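Local structure of aldehyde dehydrogenase family protein (Pseudomonas syringae pv. tomato, 5IUV) at residues Val161-Pro166 with Asn186-Lys191; Asp238-Thr243 with Lys262-Glu267; Ile275-Ala280 with Leu410-Ala415. The protein probably oxidises indole-3-acetaldehyde to the auxin indole-3-acetic acid, using NAD+ as electron acceptor, in a pathway that contributes to virulence of this plant pathogen. One frame throughout, in Å; residues are numbered along the deposited sequence.

Contact 1 (Val161-Pro166 with Asn186-Lys191). With NAD (nicotinamide-adenine-dinucleotide), chain C.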
loop_
_atom_site.group_PDB
_atom_site.type_symbol
_atom_site.label_atom_id
_atom_site.label_comp_id
_atom_site.label_asym_id
_atom_site.label_seq_id
_atom_site.Cartn_x
_atom_site.Cartn_y
_atom_site.Cartn_z
ATOM N N VAL A 161 -19.288 16.528 8.683
ATOM C CA VAL A 161 -19.637 15.178 9.101
ATOM C C VAL A 161 -20.596 15.214 10.287
ATOM O O VAL A 161 -20.329 15.903 11.273
ATOM C CB VAL A 161 -18.369 14.378 9.486
ATOM C CG1 VAL A 161 -18.731 12.983 9.989
ATOM C CG2 VAL A 161 -17.405 14.308 8.304
ATOM N N ALA A 162 -21.725 14.507 10.181
ATOM C CA ALA A 162 -22.581 14.293 11.346
ATOM C C ALA A 162 -22.250 12.936 11.964
ATOM O O ALA A 162 -22.179 11.931 11.266
ATOM C CB ALA A 162 -24.067 14.373 10.964
ATOM N N ALA A 163 -22.001 12.917 13.268
ATOM C CA ALA A 163 -21.726 11.668 13.967
ATOM C C ALA A 163 -22.787 11.421 15.031
ATOM O O ALA A 163 -22.917 12.189 15.982
ATOM C CB ALA A 163 -20.350 11.697 14.593
ATOM N N ILE A 164 -23.536 10.339 14.857
ATOM C CA ILE A 164 -24.599 9.967 15.776
ATOM C C ILE A 164 -24.174 8.688 16.499
ATOM O O ILE A 164 -23.937 7.657 15.860
ATOM C CB ILE A 164 -25.935 9.755 15.028
ATOM C CG1 ILE A 164 -26.352 11.039 14.302
ATOM C CG2 ILE A 164 -27.030 9.332 15.984
ATOM C CD1 ILE A 164 -27.511 10.844 13.340
ATOM N N VAL A 165 -24.066 8.764 17.822
ATOM C CA VAL A 165 -23.470 7.684 18.609
ATOM C C VAL A 165 -24.402 7.205 19.734
ATOM O O VAL A 165 -25.326 7.922 20.124
ATOM C CB VAL A 165 -22.107 8.131 19.189
ATOM C CG1 VAL A 165 -21.115 8.394 18.049
ATOM C CG2 VAL A 165 -22.267 9.365 20.066
ATOM N N PRO A 166 -24.174 5.977 20.239
ATOM C CA PRO A 166 -25.064 5.381 21.236
ATOM C C PRO A 166 -24.584 5.581 22.667
ATOM O O PRO A 166 -23.614 6.303 22.909
ATOM C CB PRO A 166 -25.028 3.900 20.869
ATOM C CG PRO A 166 -23.593 3.703 20.471
ATOM C CD PRO A 166 -23.164 5.000 19.788
ATOM N N ASN A 186 -12.028 17.233 8.596
ATOM C CA ASN A 186 -13.443 17.603 8.548
ATOM C C ASN A 186 -13.907 18.425 9.747
ATOM O O ASN A 186 -13.272 18.412 10.805
ATOM C CB ASN A 186 -14.315 16.350 8.451
ATOM C CG ASN A 186 -14.037 15.551 7.207
ATOM O OD1 ASN A 186 -14.515 15.884 6.128
ATOM N ND2 ASN A 186 -13.262 14.488 7.348
ATOM N N SER A 187 -15.024 19.131 9.580
ATOM C CA SER A 187 -15.772 19.634 10.726
ATOM C C SER A 187 -16.785 18.569 11.106
ATOM O O SER A 187 -17.359 17.913 10.232
ATOM C CB SER A 187 -16.476 20.958 10.415
ATOM O OG SER A 187 -15.536 21.977 10.150
ATOM N N VAL A 188 -16.998 18.389 12.404
ATOM C CA VAL A 188 -17.893 17.349 12.889
ATOM C C VAL A 188 -18.984 17.927 13.782
ATOM O O VAL A 188 -18.705 18.740 14.661
ATOM C CB VAL A 188 -17.113 16.265 13.676
ATOM C CG1 VAL A 188 -18.062 15.190 14.241
ATOM C CG2 VAL A 188 -16.065 15.633 12.782
ATOM N N VAL A 189 -20.226 17.518 13.528
ATOM C CA VAL A 189 -21.325 17.764 14.451
ATOM C C VAL A 189 -21.670 16.445 15.133
ATOM O O VAL A 189 -22.191 15.516 14.505
ATOM C CB VAL A 189 -22.569 18.336 13.756
ATOM C CG1 VAL A 189 -23.677 18.605 14.784
ATOM C CG2 VAL A 189 -22.212 19.608 12.988
ATOM N N LEU A 190 -21.348 16.375 16.418
ATOM C CA LEU A 190 -21.534 15.179 17.226
ATOM C C LEU A 190 -22.878 15.215 17.946
ATOM O O LEU A 190 -23.208 16.202 18.608
ATOM C CB LEU A 190 -20.389 15.059 18.234
ATOM C CG LEU A 190 -20.415 13.906 19.235
ATOM C CD1 LEU A 190 -20.371 12.563 18.523
ATOM C CD2 LEU A 190 -19.235 14.049 20.182
ATOM N N LYS A 191 -23.645 14.137 17.805
ATOM C CA LYS A 191 -24.955 14.011 18.441
ATOM C C LYS A 191 -24.934 12.790 19.347
ATOM O O LYS A 191 -25.188 11.673 18.900
ATOM C CB LYS A 191 -26.068 13.876 17.391
ATOM C CG LYS A 191 -27.418 14.483 17.780
ATOM C CD LYS A 191 -28.046 13.809 19.003
ATOM C CE LYS A 191 -28.483 12.377 18.733
ATOM N NZ LYS A 191 -29.108 11.749 19.937
HETATM P PA NAD C . -30.418 3.639 18.682
HETATM O O1A NAD C . -30.476 3.086 17.310
HETATM O O2A NAD C . -31.761 3.699 19.383
HETATM O O5B NAD C . -29.778 5.082 18.663
HETATM C C5B NAD C . -28.385 5.378 18.434
HETATM C C4B NAD C . -28.272 6.871 18.262
HETATM O O4B NAD C . -29.143 7.287 17.187
HETATM C C3B NAD C . -28.634 7.753 19.462
HETATM O O3B NAD C . -27.788 8.895 19.526
HETATM C C2B NAD C . -30.077 8.162 19.159
HETATM O O2B NAD C . -30.441 9.380 19.802
HETATM C C1B NAD C . -30.020 8.297 17.640
HETATM N N9A NAD C . -31.284 8.168 16.921
HETATM C C8A NAD C . -32.416 7.508 17.320
HETATM N N7A NAD C . -33.433 7.644 16.505
HETATM C C5A NAD C . -32.926 8.434 15.477
HETATM C C6A NAD C . -33.491 8.898 14.271
HETATM N N6A NAD C . -34.763 8.688 13.913
HETATM N N1A NAD C . -32.695 9.616 13.443
HETATM C C2A NAD C . -31.435 9.865 13.815
HETATM N N3A NAD C . -30.800 9.494 14.931
HETATM C C4A NAD C . -31.604 8.764 15.724
HETATM O O3 NAD C . -29.428 2.739 19.570
HETATM P PN NAD C . -28.988 2.759 21.113
HETATM O O1N NAD C . -30.118 2.184 21.880
HETATM O O2N NAD C . -28.500 4.114 21.457
HETATM O O5D NAD C . -27.710 1.800 21.123
HETATM C C5D NAD C . -27.824 0.361 21.168
HETATM C C4D NAD C . -27.535 -0.176 19.788
HETATM O O4D NAD C . -26.203 0.219 19.388
HETATM C C3D NAD C . -27.545 -1.695 19.671
HETATM O O3D NAD C . -28.281 -2.088 18.518
HETATM C C2D NAD C . -26.051 -2.017 19.549
HETATM O O2D NAD C . -25.720 -3.209 18.843
HETATM C C1D NAD C . -25.521 -0.805 18.750
HETATM N N1N NAD C . -24.019 -0.642 18.956
HETATM C C2N NAD C . -23.224 -0.908 17.814
HETATM C C3N NAD C . -21.850 -0.730 17.880
HETATM C C7N NAD C . -20.936 -1.063 16.728
HETATM O O7N NAD C . -21.381 -1.689 15.743
HETATM N N7N NAD C . -19.664 -0.774 16.857
HETATM C C4N NAD C . -21.284 -0.311 19.086
HETATM C C5N NAD C . -22.083 -0.088 20.202
HETATM C C6N NAD C . -23.455 -0.255 20.115
#
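V161-I164 and S187-K191 run as parallel neighbours in a sheet, their axes 4.7 Å apart and inclined by 23°, joined by backbone bonds that run from V161 N to S187 O (2.8 Å) through to the longer V165 N to K191 O (3.3 Å). On one face, the CB of A163 rests on L190 CD1 at 4.0 Å, which also meets CG2 of V165, and at the start of the pair V161 CG2 lies 3.7 Å from N186 CB. The other face carries A162, I164, V189 and K191. Strand 149-164, helix 170-183 and strand 187-191 form a beta-alpha-beta unit of the Rossmann-like NAD-binding domain, whose strand ends present V165 and K191 to the cofactor. Here the K191 chain folds at chi2 and chi3 (-63° and -68°), bringing NZ to the adenosine ribose, where it donates to NAD O2B at 2.7 Å and to NAD O3B at 3.2 Å. The same O3B hydroxyl gives its proton to V165 O, 2.7 Å away, while I164 CG2 packs against the ribose ring oxygen. K191 NZ also bonds to G222 O. Two lysine bonds and one to a main-chain carbonyl would fix how the ribose hydroxyls are turned.

Contact 2 (Asp238-Thr243 with Lys262-Glu267). With NAD (nicotinamide-adenine-dinucleotide), chain C.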
loop_
_atom_site.group_PDB
_atom_site.type_symbol
_atom_site.label_atom_id
_atom_site.label_comp_id
_atom_site.label_asym_id
_atom_site.label_seq_id
_atom_site.Cartn_x
_atom_site.Cartn_y
_atom_site.Cartn_z
ATOM N N ASP A 238 -22.357 16.392 4.502
ATOM C CA ASP A 238 -21.794 15.559 3.445
ATOM C C ASP A 238 -21.859 14.074 3.774
ATOM O O ASP A 238 -22.043 13.242 2.889
ATOM C CB ASP A 238 -20.336 15.956 3.170
ATOM C CG ASP A 238 -20.206 17.395 2.714
ATOM O OD1 ASP A 238 -20.587 17.680 1.563
ATOM O OD2 ASP A 238 -19.731 18.243 3.503
ATOM N N THR A 239 -21.702 13.753 5.053
ATOM C CA THR A 239 -21.556 12.371 5.485
ATOM C C THR A 239 -22.176 12.225 6.855
ATOM O O THR A 239 -22.008 13.099 7.701
ATOM C CB THR A 239 -20.056 11.951 5.546
ATOM O OG1 THR A 239 -19.484 11.985 4.232
ATOM C CG2 THR A 239 -19.889 10.562 6.138
ATOM N N VAL A 240 -22.900 11.137 7.079
ATOM C CA VAL A 240 -23.310 10.814 8.433
ATOM C C VAL A 240 -22.704 9.462 8.819
ATOM O O VAL A 240 -22.728 8.500 8.046
ATOM C CB VAL A 240 -24.856 10.809 8.593
ATOM C CG1 VAL A 240 -25.519 9.823 7.638
ATOM C CG2 VAL A 240 -25.258 10.522 10.042
ATOM N N VAL A 241 -22.100 9.412 10.000
ATOM C CA VAL A 241 -21.635 8.140 10.531
ATOM C C VAL A 241 -22.451 7.843 11.768
ATOM O O VAL A 241 -22.791 8.747 12.529
ATOM C CB VAL A 241 -20.129 8.147 10.841
ATOM C CG1 VAL A 241 -19.349 8.325 9.547
ATOM C CG2 VAL A 241 -19.757 9.251 11.853
ATOM N N PHE A 242 -22.775 6.569 11.947
ATOM C CA PHE A 242 -23.760 6.151 12.926
ATOM C C PHE A 242 -23.336 4.880 13.627
ATOM O O PHE A 242 -22.812 3.962 13.006
ATOM C CB PHE A 242 -25.113 5.938 12.236
ATOM C CG PHE A 242 -26.180 5.329 13.119
ATOM C CD1 PHE A 242 -26.428 3.963 13.092
ATOM C CD2 PHE A 242 -26.956 6.128 13.945
ATOM C CE1 PHE A 242 -27.415 3.400 13.891
ATOM C CE2 PHE A 242 -27.942 5.575 14.747
ATOM C CZ PHE A 242 -28.174 4.208 14.717
ATOM N N THR A 243 -23.581 4.837 14.927
ATOM C CA THR A 243 -23.483 3.603 15.686
ATOM C C THR A 243 -24.742 3.478 16.542
ATOM O O THR A 243 -25.079 4.381 17.307
ATOM C CB THR A 243 -22.221 3.567 16.562
ATOM O OG1 THR A 243 -21.061 3.517 15.727
ATOM C CG2 THR A 243 -22.228 2.352 17.431
ATOM N N LYS A 262 -26.253 12.109 0.915
ATOM C CA LYS A 262 -25.053 12.137 1.753
ATOM C C LYS A 262 -24.518 10.721 1.932
ATOM O O LYS A 262 -25.288 9.762 1.871
ATOM C CB LYS A 262 -25.352 12.774 3.120
ATOM C CG LYS A 262 -26.488 12.111 3.896
ATOM C CD LYS A 262 -26.560 12.622 5.346
ATOM C CE LYS A 262 -26.891 14.111 5.410
ATOM N NZ LYS A 262 -28.171 14.454 4.724
ATOM N N ARG A 263 -23.206 10.577 2.129
ATOM C CA ARG A 263 -22.643 9.256 2.405
ATOM C C ARG A 263 -23.151 8.771 3.766
ATOM O O ARG A 263 -23.292 9.555 4.702
ATOM C CB ARG A 263 -21.109 9.276 2.378
ATOM C CG ARG A 263 -20.500 9.455 0.995
ATOM C CD ARG A 263 -20.323 10.922 0.627
ATOM N NE ARG A 263 -19.636 11.056 -0.655
ATOM C CZ ARG A 263 -20.251 11.204 -1.827
ATOM N NH1 ARG A 263 -21.575 11.264 -1.890
ATOM N NH2 ARG A 263 -19.536 11.307 -2.939
ATOM N N VAL A 264 -23.446 7.480 3.858
ATOM C CA VAL A 264 -23.975 6.890 5.082
ATOM C C VAL A 264 -23.121 5.700 5.493
ATOM O O VAL A 264 -22.959 4.758 4.723
ATOM C CB VAL A 264 -25.442 6.426 4.904
ATOM C CG1 VAL A 264 -25.953 5.729 6.160
ATOM C CG2 VAL A 264 -26.331 7.599 4.553
ATOM N N TRP A 265 -22.571 5.753 6.699
ATOM C CA TRP A 265 -21.738 4.674 7.209
ATOM C C TRP A 265 -22.307 4.192 8.531
ATOM O O TRP A 265 -22.486 4.982 9.453
ATOM C CB TRP A 265 -20.290 5.131 7.390
ATOM C CG TRP A 265 -19.649 5.664 6.138
ATOM C CD1 TRP A 265 -19.503 6.974 5.784
ATOM C CD2 TRP A 265 -19.069 4.896 5.084
ATOM N NE1 TRP A 265 -18.862 7.069 4.574
ATOM C CE2 TRP A 265 -18.585 5.805 4.122
ATOM C CE3 TRP A 265 -18.901 3.525 4.862
ATOM C CZ2 TRP A 265 -17.952 5.388 2.956
ATOM C CZ3 TRP A 265 -18.277 3.116 3.708
ATOM C CH2 TRP A 265 -17.810 4.042 2.768
ATOM N N LEU A 266 -22.575 2.893 8.621
ATOM C CA LEU A 266 -23.346 2.344 9.731
ATOM C C LEU A 266 -22.596 1.277 10.516
ATOM O O LEU A 266 -21.959 0.397 9.937
ATOM C CB LEU A 266 -24.658 1.742 9.207
ATOM C CG LEU A 266 -25.474 2.652 8.286
ATOM C CD1 LEU A 266 -26.540 1.872 7.517
ATOM C CD2 LEU A 266 -26.095 3.770 9.105
ATOM N N GLU A 267 -22.700 1.358 11.837
ATOM C CA GLU A 267 -22.254 0.298 12.730
ATOM C C GLU A 267 -23.459 -0.083 13.577
ATOM O O GLU A 267 -23.898 0.704 14.406
ATOM C CB GLU A 267 -21.087 0.759 13.605
ATOM C CG GLU A 267 -19.857 1.218 12.829
ATOM C CD GLU A 267 -18.752 0.172 12.820
ATOM O OE1 GLU A 267 -18.883 -0.829 13.560
ATOM O OE2 GLU A 267 -17.757 0.353 12.085
HETATM P PA NAD C . -30.418 3.639 18.682
HETATM O O1A NAD C . -30.476 3.086 17.310
HETATM O O2A NAD C . -31.761 3.699 19.383
HETATM O O5B NAD C . -29.778 5.082 18.663
HETATM C C5B NAD C . -28.385 5.378 18.434
HETATM C C4B NAD C . -28.272 6.871 18.262
HETATM O O4B NAD C . -29.143 7.287 17.187
HETATM C C3B NAD C . -28.634 7.753 19.462
HETATM O O3B NAD C . -27.788 8.895 19.526
HETATM C C2B NAD C . -30.077 8.162 19.159
HETATM O O2B NAD C . -30.441 9.380 19.802
HETATM C C1B NAD C . -30.020 8.297 17.640
HETATM N N9A NAD C . -31.284 8.168 16.921
HETATM C C8A NAD C . -32.416 7.508 17.320
HETATM N N7A NAD C . -33.433 7.644 16.505
HETATM C C5A NAD C . -32.926 8.434 15.477
HETATM C C6A NAD C . -33.491 8.898 14.271
HETATM N N6A NAD C . -34.763 8.688 13.913
HETATM N N1A NAD C . -32.695 9.616 13.443
HETATM C C2A NAD C . -31.435 9.865 13.815
HETATM N N3A NAD C . -30.800 9.494 14.931
HETATM C C4A NAD C . -31.604 8.764 15.724
HETATM O O3 NAD C . -29.428 2.739 19.570
HETATM P PN NAD C . -28.988 2.759 21.113
HETATM O O1N NAD C . -30.118 2.184 21.880
HETATM O O2N NAD C . -28.500 4.114 21.457
HETATM O O5D NAD C . -27.710 1.800 21.123
HETATM C C5D NAD C . -27.824 0.361 21.168
HETATM C C4D NAD C . -27.535 -0.176 19.788
HETATM O O4D NAD C . -26.203 0.219 19.388
HETATM C C3D NAD C . -27.545 -1.695 19.671
HETATM O O3D NAD C . -28.281 -2.088 18.518
HETATM C C2D NAD C . -26.051 -2.017 19.549
HETATM O O2D NAD C . -25.720 -3.209 18.843
HETATM C C1D NAD C . -25.521 -0.805 18.750
HETATM N N1N NAD C . -24.019 -0.642 18.956
HETATM C C2N NAD C . -23.224 -0.908 17.814
HETATM C C3N NAD C . -21.850 -0.730 17.880
HETATM C C7N NAD C . -20.936 -1.063 16.728
HETATM O O7N NAD C . -21.381 -1.689 15.743
HETATM N N7N NAD C . -19.664 -0.774 16.857
HETATM C C4N NAD C . -21.284 -0.311 19.086
HETATM C C5N NAD C . -22.083 -0.088 20.202
HETATM C C6N NAD C . -23.455 -0.255 20.115
HETATM O O HOH W 1 -18.169 9.735 3.429
#
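The nicotinamide end of the NAD pocket is lined by T243 and E267, whose side chains lie side by side and point the same way, with T243 OG1 3.5 Å from E267 CB. T243 CG2 lies against the nicotinamide ring, while its hydroxyl is held by K177. A bend at chi2 (-103°) swings the E267 carboxylate away from the partner strand, and OE1 accepts a weak hydrogen bond from NAD N7N at 3.4 Å; E267 is the predicted active-site glutamate. On the reverse face the F242 ring meets the cofactor by its edge, CE2 lying 3.2 Å from NAD O4B, and L266 CD2 packs on F242 CB. These residues sit at the C-terminal ends of two parallel strands, 239-243 and 263-267, linked by helix 246-258 in a beta-alpha-beta unit of the Rossmann-like domain. Further back, V240 CG1 touches V264 CG2 at 3.9 Å. T239 CG2 comes to the indole edge of W265, in its plane, 3.6 Å from CD1, placed there by lying anti to the backbone N (OG1 at chi1 -64°). A water spans the same pair, 2.7 Å from T239 OG1 and accepting from W265 NE1 at 3.0 Å. W265 also packs on W265 of a second subunit, and R263 pairs with E489 while NH1 reaches K471 O of that subunit.

Contact 3 (Ile275-Ala280 with Leu410-Ala415)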
loop_
_atom_site.group_PDB
_atom_site.type_symbol
_atom_site.label_atom_id
_atom_site.label_comp_id
_atom_site.label_asym_id
_atom_site.label_seq_id
_atom_site.Cartn_x
_atom_site.Cartn_y
_atom_site.Cartn_z
ATOM N N ILE A 275 -17.792 -19.870 19.060
ATOM C CA ILE A 275 -17.719 -21.302 18.769
ATOM C C ILE A 275 -16.567 -22.006 19.479
ATOM O O ILE A 275 -15.393 -21.737 19.214
ATOM C CB ILE A 275 -17.575 -21.555 17.256
ATOM C CG1 ILE A 275 -18.678 -20.823 16.488
ATOM C CG2 ILE A 275 -17.615 -23.047 16.957
ATOM C CD1 ILE A 275 -18.430 -20.779 14.994
ATOM N N VAL A 276 -16.915 -22.931 20.366
ATOM C CA VAL A 276 -15.926 -23.640 21.159
ATOM C C VAL A 276 -15.850 -25.097 20.727
ATOM O O VAL A 276 -16.791 -25.869 20.930
ATOM C CB VAL A 276 -16.249 -23.558 22.662
ATOM C CG1 VAL A 276 -15.155 -24.231 23.480
ATOM C CG2 VAL A 276 -16.422 -22.102 23.087
ATOM N N PHE A 277 -14.731 -25.462 20.113
ATOM C CA PHE A 277 -14.503 -26.834 19.673
ATOM C C PHE A 277 -13.916 -27.668 20.795
ATOM O O PHE A 277 -13.285 -27.138 21.710
ATOM C CB PHE A 277 -13.568 -26.874 18.466
ATOM C CG PHE A 277 -14.221 -26.484 17.177
ATOM C CD1 PHE A 277 -14.968 -27.404 16.455
ATOM C CD2 PHE A 277 -14.075 -25.202 16.672
ATOM C CE1 PHE A 277 -15.564 -27.048 15.259
ATOM C CE2 PHE A 277 -14.665 -24.843 15.475
ATOM C CZ PHE A 277 -15.413 -25.767 14.769
ATOM N N ALA A 278 -14.121 -28.979 20.708
ATOM C CA ALA A 278 -13.617 -29.914 21.701
ATOM C C ALA A 278 -12.103 -29.804 21.857
ATOM O O ALA A 278 -11.573 -30.035 22.943
ATOM C CB ALA A 278 -14.008 -31.345 21.327
ATOM N N ASP A 279 -11.405 -29.452 20.784
ATOM C CA ASP A 279 -9.946 -29.381 20.854
ATOM C C ASP A 279 -9.416 -27.963 21.086
ATOM O O ASP A 279 -8.297 -27.649 20.689
ATOM C CB ASP A 279 -9.320 -29.976 19.586
ATOM C CG ASP A 279 -9.551 -29.125 18.346
ATOM O OD1 ASP A 279 -10.423 -28.233 18.350
ATOM O OD2 ASP A 279 -8.855 -29.368 17.341
ATOM N N ALA A 280 -10.219 -27.111 21.721
ATOM C CA ALA A 280 -9.727 -25.815 22.192
ATOM C C ALA A 280 -8.485 -26.025 23.052
ATOM O O ALA A 280 -8.444 -26.953 23.857
ATOM C CB ALA A 280 -10.808 -25.077 22.991
ATOM N N LEU A 410 -25.940 -23.180 22.506
ATOM C CA LEU A 410 -26.338 -24.115 21.457
ATOM C C LEU A 410 -25.262 -25.180 21.267
ATOM O O LEU A 410 -24.093 -24.947 21.585
ATOM C CB LEU A 410 -26.581 -23.382 20.134
ATOM C CG LEU A 410 -27.548 -22.190 20.078
ATOM C CD1 LEU A 410 -26.914 -20.890 20.581
ATOM C CD2 LEU A 410 -28.099 -22.014 18.661
ATOM N N THR A 411 -25.644 -26.346 20.748
ATOM C CA THR A 411 -24.658 -27.394 20.489
ATOM C C THR A 411 -24.563 -27.742 19.006
ATOM O O THR A 411 -25.470 -27.447 18.230
ATOM C CB THR A 411 -24.958 -28.683 21.292
ATOM O OG1 THR A 411 -26.316 -29.090 21.085
ATOM C CG2 THR A 411 -24.723 -28.451 22.777
ATOM N N PHE A 412 -23.441 -28.348 18.627
ATOM C CA PHE A 412 -23.217 -28.839 17.265
ATOM C C PHE A 412 -22.312 -30.064 17.331
ATOM O O PHE A 412 -21.683 -30.310 18.365
ATOM C CB PHE A 412 -22.588 -27.757 16.380
ATOM C CG PHE A 412 -21.201 -27.347 16.813
ATOM C CD1 PHE A 412 -20.081 -28.034 16.364
ATOM C CD2 PHE A 412 -21.019 -26.274 17.666
ATOM C CE1 PHE A 412 -18.808 -27.659 16.770
ATOM C CE2 PHE A 412 -19.746 -25.895 18.070
ATOM C CZ PHE A 412 -18.648 -26.587 17.624
ATOM N N ASP A 413 -22.228 -30.820 16.237
ATOM C CA ASP A 413 -21.395 -32.026 16.214
ATOM C C ASP A 413 -20.335 -32.042 15.109
ATOM O O ASP A 413 -19.439 -32.889 15.125
ATOM C CB ASP A 413 -22.271 -33.279 16.085
ATOM C CG ASP A 413 -23.197 -33.232 14.885
ATOM O OD1 ASP A 413 -22.969 -32.417 13.964
ATOM O OD2 ASP A 413 -24.164 -34.022 14.864
ATOM N N THR A 414 -20.461 -31.137 14.142
ATOM C CA THR A 414 -19.473 -30.996 13.072
ATOM C C THR A 414 -19.121 -29.530 12.857
ATOM O O THR A 414 -19.921 -28.646 13.164
ATOM C CB THR A 414 -19.971 -31.568 11.727
ATOM O OG1 THR A 414 -21.021 -30.737 11.221
ATOM C CG2 THR A 414 -20.475 -33.003 11.878
ATOM N N ALA A 415 -17.933 -29.274 12.316
ATOM C CA ALA A 415 -17.517 -27.909 12.005
ATOM C C ALA A 415 -18.497 -27.259 11.029
ATOM O O ALA A 415 -18.856 -26.088 11.168
ATOM C CB ALA A 415 -16.106 -27.900 11.433
#
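F412 points the edge of its ring at one face of F277, an offset edge-to-face pair with centroids 5.3 Å apart and planes turned by 75°. F412 CZ stands 3.8 Å above the plane of the F277 ring, displaced toward its rim, and F412 CE1 comes to 3.6 Å from F277 CE1. At the edge of F277, in its plane, lies A415 CA, with A415 CB 4.0 Å from F277 CE1. The F412 ring in turn has F277 CD1 and the backbone N of T414 at its edge, while I275 CG2 and V276 O approach it obliquely; the I275 methyl comes to 3.7 Å from F412 CE2. F412 reaches this position because its CG sits between the backbone N and the carbonyl carbon (chi1 65°). No hydrogen bond joins the two segments, so the adhesion is that of rings and methyl groups. Both segments leave their strands near the aromatic residue: F277 opens a type I turn closed by A280 N to F277 O at 3.1 Å, and T414 caps the start of helix 415-423 through its OG1 and E417 N. The pair bridges non-adjacent strand ends in the second sheet of the aldehyde dehydrogenase fold, away from the NAD pocket: strand 307-311 runs between 273-276 and 406-412, and its E311 touches both phenylalanines. Helix 415-423 covers the cluster, with A418 against both I275 and F412, and T435, just past strand 430-434, adjoins F277.

Overall arrangement
From the N terminus, the three contacts follow one another in series; none nests within or crosses another. Contact 1 closes a short loop around helix 170-183, and contact 2 a similar one around helix 246-258. The two become one continuous sheet because strands 149-164 and 239-243 are neighbours, A162 bonding to T239 and V241, and both pairs end at the same NAD: contact 1 at the adenosine ribose, contact 2 chiefly at the nicotinamide. The chain then passes from strand 263-267 to strand 273-276 and enters a second sheet. There contact 3 closes a far longer loop, from 275-280 to 410-415, its centre about 37 Å from that of contact 2.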